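Local coordinates for coclaurine N-methyltransferase (Coptis japonica, PDB 6GKV), which catalyses transfer of a methyl group from S-adenosyl-L-methionine to the ring nitrogen of coclaurine and probably related tetrahydroisoquinolines in alkaloid biosynthesis, at residues A[25-36]-A[331-342]. Sequence-based numbering, arbitrary orientation.
With F2W (6,7-dimethoxy-2-methyl-1,2,3,4-tetrahydroisoquinolin-2-ium), chain D.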
ATOM      1  N   LYS A  25     -18.974  10.063 -24.381  1.00 45.17           N
ATOM      2  CA  LYS A  25     -18.525   8.879 -23.639  1.00 44.79           C
ATOM      3  C   LYS A  25     -17.441   8.120 -24.406  1.00 50.78           C
ATOM      4  O   LYS A  25     -16.397   7.783 -23.849  1.00 51.19           O
ATOM      5  CB  LYS A  25     -19.701   7.954 -23.343  1.00 44.06           C
ATOM      6  CG  LYS A  25     -20.675   8.489 -22.267  1.00 43.25           C
ATOM      7  CD  LYS A  25     -22.001   7.715 -22.296  1.00 43.11           C
ATOM      8  CE  LYS A  25     -22.888   8.060 -21.111  1.00 47.89           C
ATOM      9  NZ  LYS A  25     -24.207   7.344 -21.178  1.00 52.16           N
ATOM     10  N   GLN A  26     -17.677   7.874 -25.693  1.00 44.49           N
ATOM     11  CA  GLN A  26     -16.659   7.258 -26.527  1.00 39.59           C
ATOM     12  C   GLN A  26     -15.322   8.003 -26.495  1.00 42.65           C
ATOM     13  O   GLN A  26     -14.275   7.378 -26.425  1.00 47.01           O
ATOM     14  CB  GLN A  26     -17.149   7.154 -27.972  1.00 47.15           C
ATOM     15  CG  GLN A  26     -16.238   6.349 -28.861  1.00 54.55           C
ATOM     16  CD  GLN A  26     -16.821   6.137 -30.237  1.00 75.23           C
ATOM     17  OE1 GLN A  26     -16.161   6.360 -31.250  1.00 87.94           O
ATOM     18  NE2 GLN A  26     -18.075   5.717 -30.279  1.00 77.98           N
ATOM     19  N   LEU A  27     -15.349   9.332 -26.549  1.00 48.65           N
ATOM     20  CA  LEU A  27     -14.102  10.102 -26.593  1.00 49.30           C
ATOM     21  C   LEU A  27     -13.403  10.110 -25.236  1.00 47.93           C
ATOM     22  O   LEU A  27     -12.166  10.138 -25.163  1.00 39.05           O
ATOM     23  CB  LEU A  27     -14.359  11.542 -27.054  1.00 49.57           C
ATOM     24  CG  LEU A  27     -14.756  11.723 -28.522  1.00 54.16           C
ATOM     25  CD1 LEU A  27     -15.141  13.169 -28.823  1.00 47.98           C
ATOM     26  CD2 LEU A  27     -13.626  11.276 -29.428  1.00 62.12           C
ATOM     27  N   ILE A  28     -14.207  10.120 -24.176  1.00 43.45           N
ATOM     28  CA  ILE A  28     -13.692  10.096 -22.815  1.00 48.63           C
ATOM     29  C   ILE A  28     -12.968   8.769 -22.594  1.00 47.46           C
ATOM     30  O   ILE A  28     -11.820   8.758 -22.151  1.00 49.79           O
ATOM     31  CB  ILE A  28     -14.826  10.307 -21.778  1.00 44.31           C
ATOM     32  CG1 ILE A  28     -15.295  11.764 -21.828  1.00 42.64           C
ATOM     33  CG2 ILE A  28     -14.358   9.969 -20.393  1.00 48.80           C
ATOM     34  CD1 ILE A  28     -16.370  12.126 -20.835  1.00 42.12           C
ATOM     35  N   ARG A  29     -13.621   7.665 -22.959  1.00 42.54           N
ATOM     36  CA  ARG A  29     -13.041   6.334 -22.803  1.00 44.05           C
ATOM     37  C   ARG A  29     -11.694   6.218 -23.481  1.00 50.02           C
ATOM     38  O   ARG A  29     -10.836   5.453 -23.031  1.00 55.62           O
ATOM     39  CB  ARG A  29     -13.958   5.258 -23.370  1.00 39.38           C
ATOM     40  CG  ARG A  29     -15.237   5.131 -22.638  1.00 39.16           C
ATOM     41  CD  ARG A  29     -15.888   3.839 -22.938  1.00 39.87           C
ATOM     42  NE  ARG A  29     -17.294   3.943 -22.612  1.00 57.24           N
ATOM     43  CZ  ARG A  29     -18.252   4.018 -23.522  1.00 69.16           C
ATOM     44  NH1 ARG A  29     -17.940   3.969 -24.818  1.00 63.25           N
ATOM     45  NH2 ARG A  29     -19.521   4.129 -23.138  1.00 77.86           N
ATOM     46  N   ARG A  30     -11.514   6.964 -24.567  1.00 44.06           N
ATOM     47  CA  ARG A  30     -10.274   6.893 -25.332  1.00 45.33           C
ATOM     48  C   ARG A  30      -9.149   7.530 -24.545  1.00 46.84           C
ATOM     49  O   ARG A  30      -8.010   7.071 -24.607  1.00 52.49           O
ATOM     50  CB  ARG A  30     -10.407   7.592 -26.684  1.00 45.26           C
ATOM     51  CG  ARG A  30     -11.342   6.932 -27.650  1.00 45.28           C
ATOM     52  CD  ARG A  30     -11.214   7.623 -29.016  1.00 55.00           C
ATOM     53  NE  ARG A  30     -12.235   7.149 -29.953  1.00 59.91           N
ATOM     54  CZ  ARG A  30     -12.677   7.824 -31.003  1.00 56.91           C
ATOM     55  NH1 ARG A  30     -12.194   9.031 -31.286  1.00 64.93           N
ATOM     56  NH2 ARG A  30     -13.610   7.287 -31.774  1.00 60.55           N
ATOM     57  N   GLU A  31      -9.470   8.605 -23.827  1.00 43.80           N
ATOM     58  CA  GLU A  31      -8.479   9.293 -22.995  1.00 42.01           C
ATOM     59  C   GLU A  31      -8.171   8.461 -21.757  1.00 40.91           C
ATOM     60  O   GLU A  31      -7.009   8.293 -21.394  1.00 43.86           O
ATOM     61  CB  GLU A  31      -8.959  10.697 -22.594  1.00 32.64           C
ATOM     62  CG  GLU A  31      -8.957  11.688 -23.727  1.00 57.10           C
ATOM     63  CD  GLU A  31      -7.642  11.704 -24.490  1.00 72.49           C
ATOM     64  OE1 GLU A  31      -6.585  11.921 -23.856  1.00 78.19           O
ATOM     65  OE2 GLU A  31      -7.669  11.495 -25.723  1.00 74.66           O
ATOM     66  N   LEU A  32      -9.227   7.969 -21.114  1.00 31.98           N
ATOM     67  CA  LEU A  32      -9.105   7.046 -19.999  1.00 39.16           C
ATOM     68  C   LEU A  32      -8.141   5.912 -20.338  1.00 37.97           C
ATOM     69  O   LEU A  32      -7.126   5.738 -19.672  1.00 40.50           O
ATOM     70  CB  LEU A  32     -10.468   6.477 -19.626  1.00 35.34           C
ATOM     71  CG  LEU A  32     -11.419   7.471 -18.977  1.00 36.56           C
ATOM     72  CD1 LEU A  32     -12.632   6.726 -18.452  1.00 37.35           C
ATOM     73  CD2 LEU A  32     -10.697   8.219 -17.860  1.00 31.64           C
ATOM     74  N   ALA A  33      -8.459   5.172 -21.394  1.00 42.51           N
ATOM     75  CA  ALA A  33      -7.583   4.126 -21.913  1.00 43.64           C
ATOM     76  C   ALA A  33      -6.142   4.600 -21.937  1.00 48.26           C
ATOM     77  O   ALA A  33      -5.248   3.912 -21.469  1.00 50.82           O
ATOM     78  CB  ALA A  33      -8.021   3.713 -23.311  1.00 34.16           C
ATOM     79  N   ARG A  34      -5.928   5.801 -22.458  1.00 51.05           N
ATOM     80  CA  ARG A  34      -4.578   6.331 -22.574  1.00 51.47           C
ATOM     81  C   ARG A  34      -3.945   6.688 -21.224  1.00 53.46           C
ATOM     82  O   ARG A  34      -2.718   6.687 -21.109  1.00 53.58           O
ATOM     83  CB  ARG A  34      -4.566   7.565 -23.466  1.00 42.61           C
ATOM     84  CG  ARG A  34      -4.813   7.315 -24.958  1.00 50.15           C
ATOM     85  CD  ARG A  34      -4.826   8.655 -25.723  1.00 55.11           C
ATOM     86  NE  ARG A  34      -3.512   9.294 -25.699  1.00 60.18           N
ATOM     87  CZ  ARG A  34      -3.266  10.533 -25.279  1.00 61.83           C
ATOM     88  NH1 ARG A  34      -4.246  11.318 -24.842  1.00 66.45           N
ATOM     89  NH2 ARG A  34      -2.021  10.986 -25.303  1.00 56.30           N
ATOM     90  N   ARG A  35      -4.761   7.024 -20.222  1.00 50.72           N
ATOM     91  CA  ARG A  35      -4.228   7.343 -18.896  1.00 48.19           C
ATOM     92  C   ARG A  35      -3.800   6.043 -18.209  1.00 44.24           C
ATOM     93  O   ARG A  35      -2.727   5.973 -17.600  1.00 44.09           O
ATOM     94  CB  ARG A  35      -5.251   8.094 -18.033  1.00 36.92           C
ATOM     95  CG  ARG A  35      -4.696   8.504 -16.650  1.00 34.65           C
ATOM     96  CD  ARG A  35      -4.502   9.996 -16.612  1.00 46.44           C
ATOM     97  NE  ARG A  35      -3.125  10.372 -16.364  1.00 50.42           N
ATOM     98  CZ  ARG A  35      -2.651  11.595 -16.550  1.00 49.62           C
ATOM     99  NH1 ARG A  35      -1.372  11.855 -16.300  1.00 46.91           N
ATOM    100  NH2 ARG A  35      -3.457  12.548 -16.991  1.00 49.12           N
ATOM    101  N   LEU A  36      -4.625   5.006 -18.330  1.00 41.84           N
ATOM    102  CA  LEU A  36      -4.244   3.681 -17.854  1.00 41.69           C
ATOM    103  C   LEU A  36      -2.899   3.249 -18.441  1.00 48.80           C
ATOM    104  O   LEU A  36      -2.054   2.663 -17.758  1.00 48.66           O
ATOM    105  CB  LEU A  36      -5.318   2.657 -18.203  1.00 38.07           C
ATOM    106  CG  LEU A  36      -6.630   2.812 -17.434  1.00 38.06           C
ATOM    107  CD1 LEU A  36      -7.477   1.571 -17.645  1.00 36.65           C
ATOM    108  CD2 LEU A  36      -6.380   3.053 -15.957  1.00 38.15           C
ATOM    109  N   MET A 331     -19.157   9.544 -14.619  1.00 46.91           N
ATOM    110  CA  MET A 331     -19.713   8.264 -15.062  1.00 51.37           C
ATOM    111  C   MET A 331     -18.686   7.339 -15.717  1.00 44.01           C
ATOM    112  O   MET A 331     -18.537   6.193 -15.337  1.00 39.46           O
ATOM    113  CB  MET A 331     -20.854   8.483 -16.044  1.00 51.80           C
ATOM    114  CG  MET A 331     -22.214   8.495 -15.408  1.00 64.24           C
ATOM    115  SD  MET A 331     -23.484   8.766 -16.653  1.00 96.34           S
ATOM    116  CE  MET A 331     -23.339   7.283 -17.606  1.00 52.83           C
ATOM    117  N   GLU A 332     -17.985   7.848 -16.710  1.00 44.60           N
ATOM    118  CA  GLU A 332     -17.122   7.001 -17.500  1.00 42.18           C
ATOM    119  C   GLU A 332     -15.831   6.678 -16.777  1.00 44.05           C
ATOM    120  O   GLU A 332     -15.273   5.605 -16.963  1.00 40.03           O
ATOM    121  CB  GLU A 332     -16.804   7.662 -18.841  1.00 34.52           C
ATOM    122  CG  GLU A 332     -17.983   7.792 -19.783  1.00 37.58           C
ATOM    123  CD  GLU A 332     -18.700   6.494 -20.012  1.00 45.38           C
ATOM    124  OE1 GLU A 332     -18.049   5.529 -20.487  1.00 58.53           O
ATOM    125  OE2 GLU A 332     -19.922   6.441 -19.726  1.00 45.60           O
ATOM    126  N   MET A 333     -15.332   7.615 -15.980  1.00 42.09           N
ATOM    127  CA  MET A 333     -14.045   7.422 -15.351  1.00 37.93           C
ATOM    128  C   MET A 333     -14.154   6.350 -14.269  1.00 39.62           C
ATOM    129  O   MET A 333     -13.403   5.382 -14.250  1.00 40.31           O
ATOM    130  CB  MET A 333     -13.534   8.736 -14.771  1.00 35.57           C
ATOM    131  CG  MET A 333     -12.474   8.536 -13.753  1.00 31.08           C
ATOM    132  SD  MET A 333     -11.829   9.984 -12.964  1.00 85.16           S
ATOM    133  CE  MET A 333     -10.610  10.296 -14.124  1.00 23.91           C
ATOM    134  N   PHE A 334     -15.120   6.519 -13.379  1.00 35.16           N
ATOM    135  CA  PHE A 334     -15.298   5.593 -12.289  1.00 38.47           C
ATOM    136  C   PHE A 334     -15.970   4.289 -12.690  1.00 40.53           C
ATOM    137  O   PHE A 334     -15.729   3.268 -12.070  1.00 34.20           O
ATOM    138  CB  PHE A 334     -16.058   6.290 -11.180  1.00 35.90           C
ATOM    139  CG  PHE A 334     -15.216   7.296 -10.487  1.00 41.41           C
ATOM    140  CD1 PHE A 334     -15.142   8.608 -10.966  1.00 35.05           C
ATOM    141  CD2 PHE A 334     -14.410   6.917  -9.415  1.00 30.18           C
ATOM    142  CE1 PHE A 334     -14.318   9.535 -10.363  1.00 28.88           C
ATOM    143  CE2 PHE A 334     -13.576   7.843  -8.805  1.00 35.87           C
ATOM    144  CZ  PHE A 334     -13.534   9.145  -9.274  1.00 44.18           C
ATOM    145  N   GLY A 335     -16.795   4.308 -13.727  1.00 44.00           N
ATOM    146  CA  GLY A 335     -17.426   3.080 -14.193  1.00 33.91           C
ATOM    147  C   GLY A 335     -16.541   2.288 -15.136  1.00 34.39           C
ATOM    148  O   GLY A 335     -16.902   1.178 -15.518  1.00 34.98           O
ATOM    149  N   TYR A 336     -15.380   2.842 -15.501  1.00 33.42           N
ATOM    150  CA  TYR A 336     -14.460   2.177 -16.431  1.00 39.93           C
ATOM    151  C   TYR A 336     -14.112   0.762 -15.967  1.00 50.31           C
ATOM    152  O   TYR A 336     -13.942   0.516 -14.747  1.00 50.15           O
ATOM    153  CB  TYR A 336     -13.177   3.002 -16.602  1.00 40.06           C
ATOM    154  CG  TYR A 336     -12.419   2.675 -17.877  1.00 46.27           C
ATOM    155  CD1 TYR A 336     -12.815   3.223 -19.092  1.00 43.01           C
ATOM    156  CD2 TYR A 336     -11.320   1.814 -17.874  1.00 46.06           C
ATOM    157  CE1 TYR A 336     -12.143   2.931 -20.255  1.00 32.79           C
ATOM    158  CE2 TYR A 336     -10.627   1.522 -19.056  1.00 37.74           C
ATOM    159  CZ  TYR A 336     -11.057   2.087 -20.236  1.00 33.15           C
ATOM    160  OH  TYR A 336     -10.396   1.820 -21.412  1.00 43.62           O
ATOM    161  N   ASN A 337     -14.000  -0.159 -16.930  1.00 48.97           N
ATOM    162  CA  ASN A 337     -13.719  -1.592 -16.647  1.00 41.67           C
ATOM    163  C   ASN A 337     -14.477  -2.152 -15.466  1.00 35.92           C
ATOM    164  O   ASN A 337     -13.872  -2.689 -14.550  1.00 38.22           O
ATOM    165  CB  ASN A 337     -12.234  -1.823 -16.386  1.00 33.23           C
ATOM    166  CG  ASN A 337     -11.409  -1.735 -17.635  1.00 53.68           C
ATOM    167  OD1 ASN A 337     -11.926  -1.894 -18.755  1.00 63.48           O
ATOM    168  ND2 ASN A 337     -10.111  -1.484 -17.464  1.00 51.24           N
ATOM    169  N   ASN A 338     -15.794  -1.990 -15.485  1.00 44.42           N
ATOM    170  CA  ASN A 338     -16.669  -2.453 -14.416  1.00 50.48           C
ATOM    171  C   ASN A 338     -16.305  -1.888 -13.037  1.00 50.18           C
ATOM    172  O   ASN A 338     -16.609  -2.496 -12.024  1.00 52.02           O
ATOM    173  CB  ASN A 338     -16.674  -3.984 -14.378  1.00 51.39           C
ATOM    174  CG  ASN A 338     -17.854  -4.558 -13.601  1.00 55.60           C
ATOM    175  OD1 ASN A 338     -18.897  -3.929 -13.485  1.00 58.44           O
ATOM    176  ND2 ASN A 338     -17.680  -5.765 -13.055  1.00 53.88           N
ATOM    177  N   GLY A 339     -15.685  -0.708 -12.993  1.00 53.17           N
ATOM    178  CA  GLY A 339     -15.440  -0.026 -11.721  1.00 41.21           C
ATOM    179  C   GLY A 339     -14.218  -0.484 -10.926  1.00 43.93           C
ATOM    180  O   GLY A 339     -14.069  -0.148  -9.741  1.00 35.99           O
ATOM    181  N   GLU A 340     -13.334  -1.228 -11.593  1.00 37.25           N
ATOM    182  CA  GLU A 340     -12.170  -1.836 -10.969  1.00 39.37           C
ATOM    183  C   GLU A 340     -10.887  -1.141 -11.391  1.00 39.05           C
ATOM    184  O   GLU A 340      -9.822  -1.742 -11.390  1.00 47.18           O
ATOM    185  CB  GLU A 340     -12.121  -3.338 -11.318  1.00 38.63           C
ATOM    186  CG  GLU A 340     -13.188  -4.134 -10.573  1.00 37.41           C
ATOM    187  CD  GLU A 340     -12.920  -4.147  -9.055  1.00 41.61           C
ATOM    188  OE1 GLU A 340     -11.736  -4.296  -8.666  1.00 42.40           O
ATOM    189  OE2 GLU A 340     -13.874  -3.992  -8.247  1.00 42.49           O
ATOM    190  N   GLU A 341     -11.003   0.127 -11.771  1.00 34.07           N
ATOM    191  CA  GLU A 341      -9.841   0.956 -12.067  1.00 28.52           C
ATOM    192  C   GLU A 341      -9.810   2.180 -11.137  1.00 37.46           C
ATOM    193  O   GLU A 341      -9.005   2.257 -10.212  1.00 36.19           O
ATOM    194  CB  GLU A 341      -9.849   1.395 -13.531  1.00 40.55           C
ATOM    195  CG  GLU A 341      -9.725   0.247 -14.527  1.00 44.72           C
ATOM    196  CD  GLU A 341      -8.372  -0.441 -14.483  1.00 41.13           C
ATOM    197  OE1 GLU A 341      -7.444   0.092 -13.859  1.00 45.88           O
ATOM    198  OE2 GLU A 341      -8.217  -1.516 -15.093  1.00 54.62           O
ATOM    199  N   TRP A 342     -10.671   3.150 -11.424  1.00 46.01           N
ATOM    200  CA  TRP A 342     -10.822   4.327 -10.582  1.00 38.84           C
ATOM    201  C   TRP A 342     -11.945   4.036  -9.605  1.00 41.77           C
ATOM    202  O   TRP A 342     -12.976   3.463  -9.987  1.00 40.35           O
ATOM    203  CB  TRP A 342     -11.110   5.575 -11.426  1.00 33.22           C
ATOM    204  CG  TRP A 342      -9.908   6.050 -12.212  1.00 24.63           C
ATOM    205  CD1 TRP A 342      -8.868   6.786 -11.734  1.00 31.81           C
ATOM    206  CD2 TRP A 342      -9.623   5.802 -13.601  1.00 31.94           C
ATOM    207  NE1 TRP A 342      -7.955   7.024 -12.738  1.00 36.63           N
ATOM    208  CE2 TRP A 342      -8.392   6.444 -13.877  1.00 32.03           C
ATOM    209  CE3 TRP A 342     -10.307   5.148 -14.627  1.00 38.17           C
ATOM    210  CZ2 TRP A 342      -7.828   6.418 -15.164  1.00 35.31           C
ATOM    211  CZ3 TRP A 342      -9.734   5.138 -15.904  1.00 31.24           C
ATOM    212  CH2 TRP A 342      -8.507   5.763 -16.155  1.00 31.12           C
TER
HETATM  213  CAM F2W D 502     -16.928  13.804 -11.428  1.00 42.62           C
HETATM  214  OAK F2W D 502     -15.539  13.441 -11.258  1.00 40.22           O
HETATM  215  CAB F2W D 502     -15.112  13.773  -9.996  1.00 40.37           C
HETATM  216  CAA F2W D 502     -15.948  14.335  -9.025  1.00 46.93           C
HETATM  217  CAF F2W D 502     -15.403  14.644  -7.782  1.00 47.90           C
HETATM  218  CAJ F2W D 502     -16.159  15.167  -6.747  1.00 54.78           C
HETATM  219  CAI F2W D 502     -15.408  15.955  -5.626  1.00 59.35           C
HETATM  220  NAH F2W D 502     -14.438  14.987  -5.089  1.00 65.15           N
HETATM  221  CAO F2W D 502     -13.586  15.848  -4.245  1.00 72.54           C
HETATM  222  CAG F2W D 502     -13.632  14.761  -6.292  1.00 50.62           C
HETATM  223  CAE F2W D 502     -14.103  14.329  -7.492  1.00 40.96           C
HETATM  224  CAD F2W D 502     -13.262  13.799  -8.468  1.00 34.43           C
HETATM  225  CAC F2W D 502     -13.787  13.486  -9.709  1.00 27.17           C
HETATM  226  OAL F2W D 502     -13.063  12.956 -10.745  1.00 42.38           O
HETATM  227  CAN F2W D 502     -11.678  12.626 -10.528  1.00 31.92           C
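Lys25 lays its extended chain across the Glu332 carboxylate, CG 3.3 Å from OE2, and CE reaches the Met331 methyl. One turn on, Ile28 CG2 backs the CB of Glu332, a knob among Lys25, Ile28, Arg29 and Leu32. Arg29 NE makes a weak, bent hydrogen bond to Glu332 OE1 (2.8 Å), in a salt bridge with guanidinium and carboxylate planes 73° apart. Leu32 forks: CD1 packs against Met333 CA and Tyr336 CD1 (3.6 Å), CD2 against Trp342 CH2 (3.7 Å), while its CB lies over one face of the tyrosine ring. Ala33 CB meets Tyr336 OH. Leu36 forks likewise, CD1 to Tyr336 CE2 (3.5 Å) and CD2 to Trp342 CH2. With CG anti to the backbone N (chi1 -159°), Tyr336 turns one side of its ring to both leucines; a serine here would probably open a gap beside both and leave their CD1 methyls poorly packed. Behind, Met333 SD touches methoxy carbon CAN of the bound N-methylheliamine. Segments 25-36 and 331-335 cross at -42°: helix 21-39 packs against the C-terminal end of helix 313-335, which leads into strand 342-350, the antiparallel strand of the seven-stranded Rossmann-like methyltransferase sheet, with Trp342 NE1 hydrogen-bonded to Tyr235 OH and helix 281-297 flanking Met331.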